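Local coordinates for ABC transporter substrate binding protein (Ribose) (Agrobacterium vitis S4, PDB 4WT7) that binds the sugar alcohol D-allitol between its two lobes and probably serves as the carbohydrate-binding component of an ABC transporter, at residues 36-42 against 66-72; 95-99 against 163-167. One frame throughout, in Å; residues are numbered along the deposited sequence.

Contact 1 of 2, residues 36-42 against 66-72; sequences GISTAGT and LAVDAGR
From the loop after strand 34-39, Thr42 reaches Asp69 at the end of the parallel strand 64-69; a beta-alpha-beta unit links the strands, paired by backbone bonds from Ile37 N to Leu66 O through Ala70 N to Thr39 O. Thr42 OG1, placed between backbone N and carbonyl carbon (chi1 51°), donates to Asp69 OD2 at 2.8 Å, on the syn side but tilted out of the carboxylate plane, while CG2 rests against the same oxygen. Gly71 N approaches Asp69 OD1 from above that plane, 2.9 Å away, forming an Asx turn. Thr39 extends alongside Asp69, its CG2 packed 3.8 Å from OD1, and its OG1 donates to Gly41 O. On the opposite face of the sheet Val68 CG2 lies 3.8 Å from Ser38 CB, and Ser38 OG bonds to Gln94 and Gln80. Past the strands Arg72 N donates to Ala40 O (2.8 Å). A bend at chi2 (-74°) brings the guanidinium back so that Ala40 CB sits 3.9 Å above the centre of one face; NH2 forms a salt bridge with Asp47. Asp69 thus joins the strand ends through OD2 and shapes its own turn through OD1, and Arg72, a D-allitol pocket residue, is braced by apolar contact and charge.

Contact 2 of 2, residues 95-99 against 163-167; sequences LLGTL and GVTPC. With X9X (D-allitol), chain C.
The backbones of 95-99 and 163-167 meet at Thr98 and Val164, CA atoms 4.7 Å apart, where Leu99 N donates an almost straight hydrogen bond (169°) to Gly163 O at 3.0 Å. This joins the two lobes of a periplasmic binding protein across the ligand cleft, each segment leading into a helix, 99-111 and 165-178. Thr98 CG2 and Leu99 CB also lie against this oxygen. A water extends the polar link: it donates to Gly97 O at 2.7 Å and accepts from Thr165 N in the first turn of helix 165-178. Toward the ligand the side chains of Leu96 and Val164 cross obliquely. Val164 CG1, trans to the backbone N (chi1 179°), meets Leu96 CD2 at 3.8 Å and also borders D-allitol OAA, whereas CG2 leans on Gly97 O. Leu96 CD2 meets the ligand carbon CAH as well as Val164, and CD1 lies 3.4 Å from D-allitol OAE. The polyol's hydroxyls bond to polar residues such as Asp120 and Arg170, while Leu96 borders its carbon chain and Val164 lies by the OAA hydroxyl. From the same lobe as Val164, Cys167 brings SG to within 3.2 Å of D-allitol OAC.

Overall arrangement
From the N terminus, strand 34-39 is followed by helix 45-60 and strand 64-69, and contact 1 closes this loop by pairing the two strands inside the N-terminal lobe. The chain then passes through helix 74-87 to strand 91-95, which joins the other side of strand 34-39: Ser38 O and Leu95 N, and Ala40 N and Leu95 O, are probably hydrogen-bonded. Contact 2 opens there and closes a much longer loop, reaching helix 165-178 in the second lobe. The contacts therefore follow in series, their centres about 14 Å apart. Contact 1 joins strands within one lobe; contact 2 connects the lobes. Both supply residues to the D-allitol pocket.

Contact 1 of 2, residues 36-42 against 66-72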
loop_
_atom_site.group_PDB
_atom_site.type_symbol
_atom_site.label_atom_id
_atom_site.label_comp_id
_atom_site.label_asym_id
_atom_site.label_seq_id
_atom_site.Cartn_x
_atom_site.Cartn_y
_atom_site.Cartn_z
ATOM N N GLY A 36 5.378 17.114 -12.305
ATOM C CA GLY A 36 3.993 16.857 -11.950
ATOM C C GLY A 36 3.965 15.758 -10.898
ATOM O O GLY A 36 4.559 14.703 -11.100
ATOM N N ILE A 37 3.285 15.989 -9.776
ATOM C CA ILE A 37 3.173 14.941 -8.759
ATOM C C ILE A 37 1.721 14.676 -8.461
ATOM O O ILE A 37 1.065 15.515 -7.871
ATOM C CB ILE A 37 3.867 15.369 -7.447
ATOM C CG1 ILE A 37 5.360 15.584 -7.676
ATOM C CG2 ILE A 37 3.674 14.316 -6.325
ATOM C CD1 ILE A 37 5.991 16.290 -6.548
ATOM N N SER A 38 1.228 13.515 -8.866
ATOM C CA SER A 38 -0.200 13.168 -8.777
ATOM C C SER A 38 -0.417 11.953 -7.889
ATOM O O SER A 38 0.172 10.907 -8.131
ATOM C CB SER A 38 -0.767 12.856 -10.174
ATOM O OG SER A 38 -2.110 12.365 -10.132
ATOM N N THR A 39 -1.268 12.090 -6.860
ATOM C CA THR A 39 -1.579 10.969 -5.970
ATOM C C THR A 39 -3.078 10.670 -6.012
ATOM O O THR A 39 -3.878 11.586 -6.155
ATOM C CB THR A 39 -1.140 11.254 -4.520
ATOM O OG1 THR A 39 -1.369 10.102 -3.714
ATOM C CG2 THR A 39 -1.868 12.407 -3.908
ATOM N N ALA A 40 -3.456 9.392 -5.902
ATOM C CA ALA A 40 -4.867 9.041 -5.803
ATOM C C ALA A 40 -5.495 9.690 -4.539
ATOM O O ALA A 40 -6.649 10.096 -4.560
ATOM C CB ALA A 40 -5.047 7.544 -5.765
ATOM N N GLY A 41 -4.740 9.769 -3.441
ATOM C CA GLY A 41 -5.226 10.442 -2.230
ATOM C C GLY A 41 -4.112 10.701 -1.237
ATOM O O GLY A 41 -2.957 10.380 -1.515
ATOM N N THR A 42 -4.470 11.278 -0.088
ATOM C CA THR A 42 -3.546 11.432 1.023
ATOM C C THR A 42 -4.215 11.118 2.375
ATOM O O THR A 42 -3.826 11.700 3.374
ATOM C CB THR A 42 -3.100 12.896 1.164
ATOM O OG1 THR A 42 -4.272 13.735 1.180
ATOM C CG2 THR A 42 -2.194 13.294 0.035
ATOM N N LEU A 66 4.422 20.374 -9.286
ATOM C CA LEU A 66 3.034 20.676 -9.552
ATOM C C LEU A 66 2.269 19.532 -8.929
ATOM O O LEU A 66 2.092 18.480 -9.549
ATOM C CB LEU A 66 2.742 20.720 -11.063
ATOM C CG LEU A 66 3.280 21.877 -11.898
ATOM C CD1 LEU A 66 4.757 21.749 -12.252
ATOM C CD2 LEU A 66 2.419 22.021 -13.165
ATOM N N ALA A 67 1.825 19.735 -7.694
ATOM C CA ALA A 67 1.328 18.629 -6.886
ATOM C C ALA A 67 -0.194 18.664 -6.766
ATOM O O ALA A 67 -0.768 19.663 -6.337
ATOM C CB ALA A 67 1.975 18.621 -5.521
ATOM N N VAL A 68 -0.795 17.552 -7.147
ATOM C CA VAL A 68 -2.229 17.413 -7.276
ATOM C C VAL A 68 -2.649 16.124 -6.534
ATOM O O VAL A 68 -2.034 15.038 -6.674
ATOM C CB VAL A 68 -2.684 17.431 -8.779
ATOM C CG1 VAL A 68 -2.635 18.814 -9.340
ATOM C CG2 VAL A 68 -1.845 16.480 -9.637
ATOM N N ASP A 69 -3.628 16.304 -5.645
ATOM C CA ASP A 69 -4.238 15.257 -4.858
ATOM C C ASP A 69 -5.672 14.946 -5.325
ATOM O O ASP A 69 -6.535 15.813 -5.343
ATOM C CB ASP A 69 -4.265 15.760 -3.420
ATOM C CG ASP A 69 -4.834 14.737 -2.410
ATOM O OD1 ASP A 69 -5.288 13.639 -2.801
ATOM O OD2 ASP A 69 -4.843 15.065 -1.209
ATOM N N ALA A 70 -5.949 13.695 -5.642
ATOM C CA ALA A 70 -7.272 13.378 -6.159
ATOM C C ALA A 70 -8.349 13.221 -5.073
ATOM O O ALA A 70 -9.519 13.079 -5.398
ATOM C CB ALA A 70 -7.208 12.158 -7.010
ATOM N N GLY A 71 -7.965 13.249 -3.808
ATOM C CA GLY A 71 -8.922 13.051 -2.706
ATOM C C GLY A 71 -9.732 11.762 -2.873
ATOM O O GLY A 71 -10.874 11.640 -2.406
ATOM N N ARG A 72 -9.118 10.805 -3.566
ATOM C CA ARG A 72 -9.644 9.459 -3.737
ATOM C C ARG A 72 -10.921 9.436 -4.565
ATOM O O ARG A 72 -11.755 8.570 -4.405
ATOM C CB ARG A 72 -9.866 8.814 -2.381
ATOM C CG ARG A 72 -8.591 8.332 -1.740
ATOM C CD ARG A 72 -8.121 7.087 -2.421
ATOM N NE ARG A 72 -6.797 6.696 -1.991
ATOM C CZ ARG A 72 -6.154 5.622 -2.441
ATOM N NH1 ARG A 72 -6.711 4.841 -3.373
ATOM N NH2 ARG A 72 -4.956 5.327 -1.943
#

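Contact 2 of 2, residues 95-99 against 163-167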
loop_
_atom_site.group_PDB
_atom_site.type_symbol
_atom_site.label_atom_id
_atom_site.label_comp_id
_atom_site.label_asym_id
_atom_site.label_seq_id
_atom_site.Cartn_x
_atom_site.Cartn_y
_atom_site.Cartn_z
ATOM N N LEU A 95 1.207 8.343 -8.019
ATOM C CA LEU A 95 1.232 7.561 -6.791
ATOM C C LEU A 95 -0.120 6.847 -6.573
ATOM O O LEU A 95 -1.151 7.484 -6.344
ATOM C CB LEU A 95 1.565 8.472 -5.594
ATOM C CG LEU A 95 1.361 7.890 -4.197
ATOM C CD1 LEU A 95 2.278 6.709 -3.960
ATOM C CD2 LEU A 95 1.591 8.952 -3.148
ATOM N N LEU A 96 -0.075 5.520 -6.620
ATOM C CA LEU A 96 -1.227 4.677 -6.348
ATOM C C LEU A 96 -2.342 4.921 -7.353
ATOM O O LEU A 96 -2.162 5.596 -8.386
ATOM C CB LEU A 96 -1.690 4.834 -4.879
ATOM C CG LEU A 96 -0.752 4.128 -3.888
ATOM C CD1 LEU A 96 -0.931 4.544 -2.394
ATOM C CD2 LEU A 96 -0.885 2.632 -4.061
ATOM N N GLY A 97 -3.486 4.336 -7.069
ATOM C CA GLY A 97 -4.596 4.391 -7.978
ATOM C C GLY A 97 -4.822 3.025 -8.584
ATOM O O GLY A 97 -3.907 2.164 -8.617
ATOM N N THR A 98 -6.052 2.821 -9.060
ATOM C CA THR A 98 -6.425 1.607 -9.725
ATOM C C THR A 98 -5.869 1.643 -11.144
ATOM O O THR A 98 -6.169 2.582 -11.880
ATOM C CB THR A 98 -7.943 1.521 -9.855
ATOM O OG1 THR A 98 -8.528 1.548 -8.551
ATOM C CG2 THR A 98 -8.311 0.262 -10.556
ATOM N N LEU A 99 -5.118 0.609 -11.513
ATOM C CA LEU A 99 -4.370 0.595 -12.753
ATOM C C LEU A 99 -5.253 0.853 -13.962
ATOM O O LEU A 99 -4.913 1.691 -14.785
ATOM C CB LEU A 99 -3.607 -0.721 -12.906
ATOM C CG LEU A 99 -2.813 -0.817 -14.204
ATOM C CD1 LEU A 99 -1.726 0.263 -14.274
ATOM C CD2 LEU A 99 -2.189 -2.189 -14.367
ATOM N N GLY A 163 -7.463 -4.049 -7.846
ATOM C CA GLY A 163 -7.079 -3.312 -9.047
ATOM C C GLY A 163 -5.811 -2.475 -8.855
ATOM O O GLY A 163 -5.355 -1.780 -9.775
ATOM N N VAL A 164 -5.240 -2.531 -7.666
ATOM C CA VAL A 164 -4.076 -1.704 -7.318
ATOM C C VAL A 164 -2.900 -2.627 -7.229
ATOM O O VAL A 164 -2.928 -3.586 -6.465
ATOM C CB VAL A 164 -4.259 -0.987 -5.966
ATOM C CG1 VAL A 164 -3.023 -0.156 -5.609
ATOM C CG2 VAL A 164 -5.519 -0.124 -6.012
ATOM N N THR A 165 -1.874 -2.367 -8.037
ATOM C CA THR A 165 -0.777 -3.332 -8.166
ATOM C C THR A 165 -0.259 -3.977 -6.884
ATOM O O THR A 165 -0.237 -5.188 -6.817
ATOM C CB THR A 165 0.402 -2.754 -8.956
ATOM O OG1 THR A 165 -0.108 -2.134 -10.138
ATOM C CG2 THR A 165 1.365 -3.846 -9.344
ATOM N N PRO A 166 0.195 -3.200 -5.880
ATOM C CA PRO A 166 0.774 -3.882 -4.708
ATOM C C PRO A 166 -0.220 -4.728 -3.914
ATOM O O PRO A 166 0.150 -5.777 -3.394
ATOM C CB PRO A 166 1.294 -2.735 -3.829
ATOM C CG PRO A 166 0.634 -1.518 -4.332
ATOM C CD PRO A 166 0.399 -1.747 -5.811
ATOM N N CYS A 167 -1.475 -4.305 -3.859
ATOM C CA CYS A 167 -2.500 -5.112 -3.201
ATOM C C CYS A 167 -2.828 -6.408 -3.958
ATOM O O CYS A 167 -3.061 -7.456 -3.331
ATOM C CB CYS A 167 -3.776 -4.302 -3.014
ATOM S SG CYS A 167 -3.485 -2.677 -2.314
HETATM O OAA X9X C . -4.438 1.157 -2.328
HETATM C CAG X9X C . -4.575 1.086 -0.954
HETATM C CAI X9X C . -3.344 0.933 -0.123
HETATM O OAC X9X C . -2.783 -0.352 -0.244
HETATM C CAK X9X C . -2.376 2.052 -0.371
HETATM O OAE X9X C . -3.098 3.210 -0.195
HETATM C CAL X9X C . -1.261 2.081 0.676
HETATM O OAF X9X C . -1.775 2.152 1.960
HETATM C CAJ X9X C . -0.192 1.012 0.570
HETATM O OAD X9X C . -0.551 -0.202 1.134
HETATM C CAH X9X C . 0.384 0.791 -0.813
HETATM O OAB X9X C . 1.722 0.344 -0.847
HETATM O O HOH W 1 -1.710 0.553 -8.822
HETATM O O HOH W 2 -9.077 -1.656 -7.364
#